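Local coordinates for protein DNA ligase (Archaeoglobus fulgidus, PDB 3GDE) that probably seals nicks in double-stranded DNA during replication, recombination and repair, through an adenylated lysine intermediate formed from ATP, at residues 505-510 and 520-525. Numbering follows the deposited sequence.
Sequences VAYQEI and YALRFP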
ATOM      1  N   VAL A 505      -9.397   7.478 -10.074  1.00 23.49           N
ATOM      2  CA  VAL A 505      -9.822   8.734 -10.681  1.00 24.02           C
ATOM      3  C   VAL A 505      -9.262   8.856 -12.104  1.00 24.92           C
ATOM      4  O   VAL A 505      -8.052   8.695 -12.321  1.00 23.94           O
ATOM      5  CB  VAL A 505      -9.342   9.947  -9.842  1.00 23.92           C
ATOM      6  CG1 VAL A 505      -9.782  11.263 -10.464  1.00 24.27           C
ATOM      7  CG2 VAL A 505      -9.852   9.852  -8.410  1.00 24.52           C
ATOM      8  N   ALA A 506     -10.153   9.138 -13.060  1.00 25.57           N
ATOM      9  CA  ALA A 506      -9.756   9.492 -14.418  1.00 26.61           C
ATOM     10  C   ALA A 506      -9.696  11.015 -14.550  1.00 27.52           C
ATOM     11  O   ALA A 506     -10.281  11.743 -13.752  1.00 27.79           O
ATOM     12  CB  ALA A 506     -10.734   8.903 -15.432  1.00 26.47           C
ATOM     13  N   TYR A 507      -9.003  11.496 -15.572  1.00 28.48           N
ATOM     14  CA  TYR A 507      -8.855  12.930 -15.784  1.00 29.47           C
ATOM     15  C   TYR A 507      -8.608  13.212 -17.264  1.00 30.09           C
ATOM     16  O   TYR A 507      -8.220  12.311 -18.011  1.00 30.23           O
ATOM     17  CB  TYR A 507      -7.684  13.460 -14.940  1.00 30.05           C
ATOM     18  CG  TYR A 507      -6.364  12.797 -15.260  1.00 29.87           C
ATOM     19  CD1 TYR A 507      -5.463  13.394 -16.135  1.00 29.41           C
ATOM     20  CD2 TYR A 507      -6.019  11.565 -14.691  1.00 30.38           C
ATOM     21  CE1 TYR A 507      -4.254  12.787 -16.450  1.00 29.55           C
ATOM     22  CE2 TYR A 507      -4.799  10.941 -15.001  1.00 31.04           C
ATOM     23  CZ  TYR A 507      -3.924  11.563 -15.882  1.00 30.86           C
ATOM     24  OH  TYR A 507      -2.711  10.971 -16.200  1.00 32.53           O
ATOM     25  N   GLN A 508      -8.825  14.458 -17.683  1.00 30.94           N
ATOM     26  CA  GLN A 508      -8.469  14.885 -19.045  1.00 31.74           C
ATOM     27  C   GLN A 508      -7.024  15.379 -19.118  1.00 32.63           C
ATOM     28  O   GLN A 508      -6.302  15.087 -20.077  1.00 32.32           O
ATOM     29  CB  GLN A 508      -9.426  15.967 -19.565  1.00 31.49           C
ATOM     30  CG  GLN A 508     -10.827  15.452 -19.935  1.00 31.88           C
ATOM     31  CD  GLN A 508     -10.801  14.266 -20.885  1.00 30.99           C
ATOM     32  OE1 GLN A 508     -10.145  14.306 -21.928  1.00 31.17           O
ATOM     33  NE2 GLN A 508     -11.505  13.196 -20.519  1.00 30.24           N
ATOM     34  N   GLU A 509      -6.613  16.121 -18.091  1.00 33.61           N
ATOM     35  CA  GLU A 509      -5.300  16.749 -18.060  1.00 35.32           C
ATOM     36  C   GLU A 509      -4.820  17.007 -16.630  1.00 34.90           C
ATOM     37  O   GLU A 509      -5.623  17.239 -15.734  1.00 34.77           O
ATOM     38  CB  GLU A 509      -5.342  18.066 -18.846  1.00 35.15           C
ATOM     39  CG  GLU A 509      -3.967  18.626 -19.189  1.00 37.17           C
ATOM     40  CD  GLU A 509      -4.016  19.930 -19.986  1.00 37.80           C
ATOM     41  OE1 GLU A 509      -4.985  20.726 -19.836  1.00 39.79           O
ATOM     42  OE2 GLU A 509      -3.057  20.154 -20.764  1.00 41.98           O
ATOM     43  N   ILE A 510      -3.510  16.931 -16.425  1.00 35.49           N
ATOM     44  CA  ILE A 510      -2.878  17.472 -15.222  1.00 36.28           C
ATOM     45  C   ILE A 510      -2.283  18.834 -15.605  1.00 37.21           C
ATOM     46  O   ILE A 510      -1.487  18.916 -16.538  1.00 36.42           O
ATOM     47  CB  ILE A 510      -1.760  16.543 -14.656  1.00 35.97           C
ATOM     48  CG1 ILE A 510      -2.314  15.158 -14.316  1.00 35.57           C
ATOM     49  CG2 ILE A 510      -1.120  17.166 -13.412  1.00 35.52           C
ATOM     50  CD1 ILE A 510      -1.261  14.055 -14.288  1.00 34.99           C
ATOM     51  N   TYR A 520      -0.022  20.972  -8.585  1.00 36.06           N
ATOM     52  CA  TYR A 520      -0.732  20.357  -9.712  1.00 35.26           C
ATOM     53  C   TYR A 520      -2.227  20.314  -9.468  1.00 34.84           C
ATOM     54  O   TYR A 520      -2.676  20.246  -8.325  1.00 34.62           O
ATOM     55  CB  TYR A 520      -0.212  18.939  -9.997  1.00 35.10           C
ATOM     56  CG  TYR A 520       1.242  18.910 -10.395  1.00 34.74           C
ATOM     57  CD1 TYR A 520       1.629  19.178 -11.702  1.00 34.88           C
ATOM     58  CD2 TYR A 520       2.236  18.635  -9.459  1.00 34.75           C
ATOM     59  CE1 TYR A 520       2.971  19.170 -12.077  1.00 34.98           C
ATOM     60  CE2 TYR A 520       3.581  18.628  -9.818  1.00 35.42           C
ATOM     61  CZ  TYR A 520       3.941  18.897 -11.133  1.00 35.50           C
ATOM     62  OH  TYR A 520       5.272  18.891 -11.502  1.00 36.35           O
ATOM     63  N   ALA A 521      -2.993  20.358 -10.553  1.00 34.34           N
ATOM     64  CA  ALA A 521      -4.444  20.247 -10.479  1.00 33.82           C
ATOM     65  C   ALA A 521      -4.960  19.345 -11.592  1.00 33.48           C
ATOM     66  O   ALA A 521      -4.493  19.419 -12.734  1.00 33.81           O
ATOM     67  CB  ALA A 521      -5.088  21.622 -10.561  1.00 33.71           C
ATOM     68  N   LEU A 522      -5.916  18.487 -11.256  1.00 32.74           N
ATOM     69  CA  LEU A 522      -6.572  17.664 -12.263  1.00 32.25           C
ATOM     70  C   LEU A 522      -7.655  18.474 -12.976  1.00 32.23           C
ATOM     71  O   LEU A 522      -8.487  19.139 -12.334  1.00 32.03           O
ATOM     72  CB  LEU A 522      -7.169  16.395 -11.648  1.00 32.04           C
ATOM     73  CG  LEU A 522      -6.244  15.430 -10.895  1.00 31.96           C
ATOM     74  CD1 LEU A 522      -7.047  14.232 -10.415  1.00 31.52           C
ATOM     75  CD2 LEU A 522      -5.073  14.974 -11.756  1.00 30.96           C
ATOM     76  N   ARG A 523      -7.612  18.424 -14.307  1.00 31.81           N
ATOM     77  CA  ARG A 523      -8.626  19.018 -15.170  1.00 31.59           C
ATOM     78  C   ARG A 523      -9.618  17.913 -15.552  1.00 30.66           C
ATOM     79  O   ARG A 523      -9.233  16.873 -16.086  1.00 30.59           O
ATOM     80  CB  ARG A 523      -7.947  19.631 -16.401  1.00 32.11           C
ATOM     81  CG  ARG A 523      -8.854  20.333 -17.402  1.00 35.56           C
ATOM     82  CD  ARG A 523      -9.051  21.832 -17.093  1.00 39.75           C
ATOM     83  NE  ARG A 523     -10.019  22.443 -18.004  1.00 42.79           N
ATOM     84  CZ  ARG A 523     -10.805  23.482 -17.716  1.00 44.82           C
ATOM     85  NH1 ARG A 523     -10.764  24.064 -16.521  1.00 43.83           N
ATOM     86  NH2 ARG A 523     -11.654  23.939 -18.640  1.00 46.60           N
ATOM     87  N   PHE A 524     -10.888  18.139 -15.234  1.00 29.92           N
ATOM     88  CA  PHE A 524     -11.981  17.170 -15.448  1.00 29.50           C
ATOM     89  C   PHE A 524     -11.761  15.795 -14.807  1.00 28.87           C
ATOM     90  O   PHE A 524     -11.846  14.767 -15.491  1.00 28.74           O
ATOM     91  CB  PHE A 524     -12.378  17.059 -16.938  1.00 29.55           C
ATOM     92  CG  PHE A 524     -12.660  18.385 -17.577  1.00 30.08           C
ATOM     93  CD1 PHE A 524     -11.807  18.898 -18.543  1.00 32.35           C
ATOM     94  CD2 PHE A 524     -13.752  19.142 -17.182  1.00 31.11           C
ATOM     95  CE1 PHE A 524     -12.054  20.147 -19.124  1.00 32.66           C
ATOM     96  CE2 PHE A 524     -14.002  20.387 -17.755  1.00 32.19           C
ATOM     97  CZ  PHE A 524     -13.152  20.883 -18.728  1.00 31.34           C
ATOM     98  N   PRO A 525     -11.527  15.772 -13.477  1.00 28.24           N
ATOM     99  CA  PRO A 525     -11.405  14.501 -12.774  1.00 27.44           C
ATOM    100  C   PRO A 525     -12.761  13.793 -12.766  1.00 26.83           C
ATOM    101  O   PRO A 525     -13.807  14.442 -12.728  1.00 26.31           O
ATOM    102  CB  PRO A 525     -10.998  14.921 -11.357  1.00 27.42           C
ATOM    103  CG  PRO A 525     -11.558  16.280 -11.201  1.00 27.63           C
ATOM    104  CD  PRO A 525     -11.419  16.919 -12.552  1.00 27.93           C
TER
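I510 and L522 share a first torsion near -60° that sets CG1 of I510 and CG of L522 opposite their own carbonyl carbons; the two side chains run side by side in the same direction, and I510 CG1 meets L522 CD2 at 3.8 Å. The pair belongs to a beta hairpin, strands 509-512 and 520-523, in the C-terminal OB-fold region of the ligase, and a classic beta bulge marks its open end. There Q508 and E509 both face R523. The amide of Q508 gives a bond of 2.9 Å to R523 O, whereas E509 N reaches the same oxygen only weakly, at 3.4 Å. E509 and R523 are an antiparallel hydrogen-bonded pair; R523 N gives E509 O the shorter of its two bonds, 2.7 Å.

How a bulge interrupts an antiparallel pairing is well illustrated here: past it the pairing goes on between strands 502-506 and 526-530, within the antiparallel sheet of the OB-fold region, with A506 and R526 bonded through their backbones. L522 bridges the apolar side, its CD1 lying 4.0 Å from V505 CG1 while L428 and L430 pack on it from strand 428-437. Helix 542-550 lies against I510 through V545 and L548, and L548 also touches Y507. On the face bearing E509 and R523 the contact is between CB atoms, and their charged ends stay apart. The first torsion of Q508 (-73°) sets CG opposite the carbonyl carbon and beside the backbone N, where it rests 3.7 Å from F524 CB, with Q508 CB at the edge of the phenyl ring, in its plane.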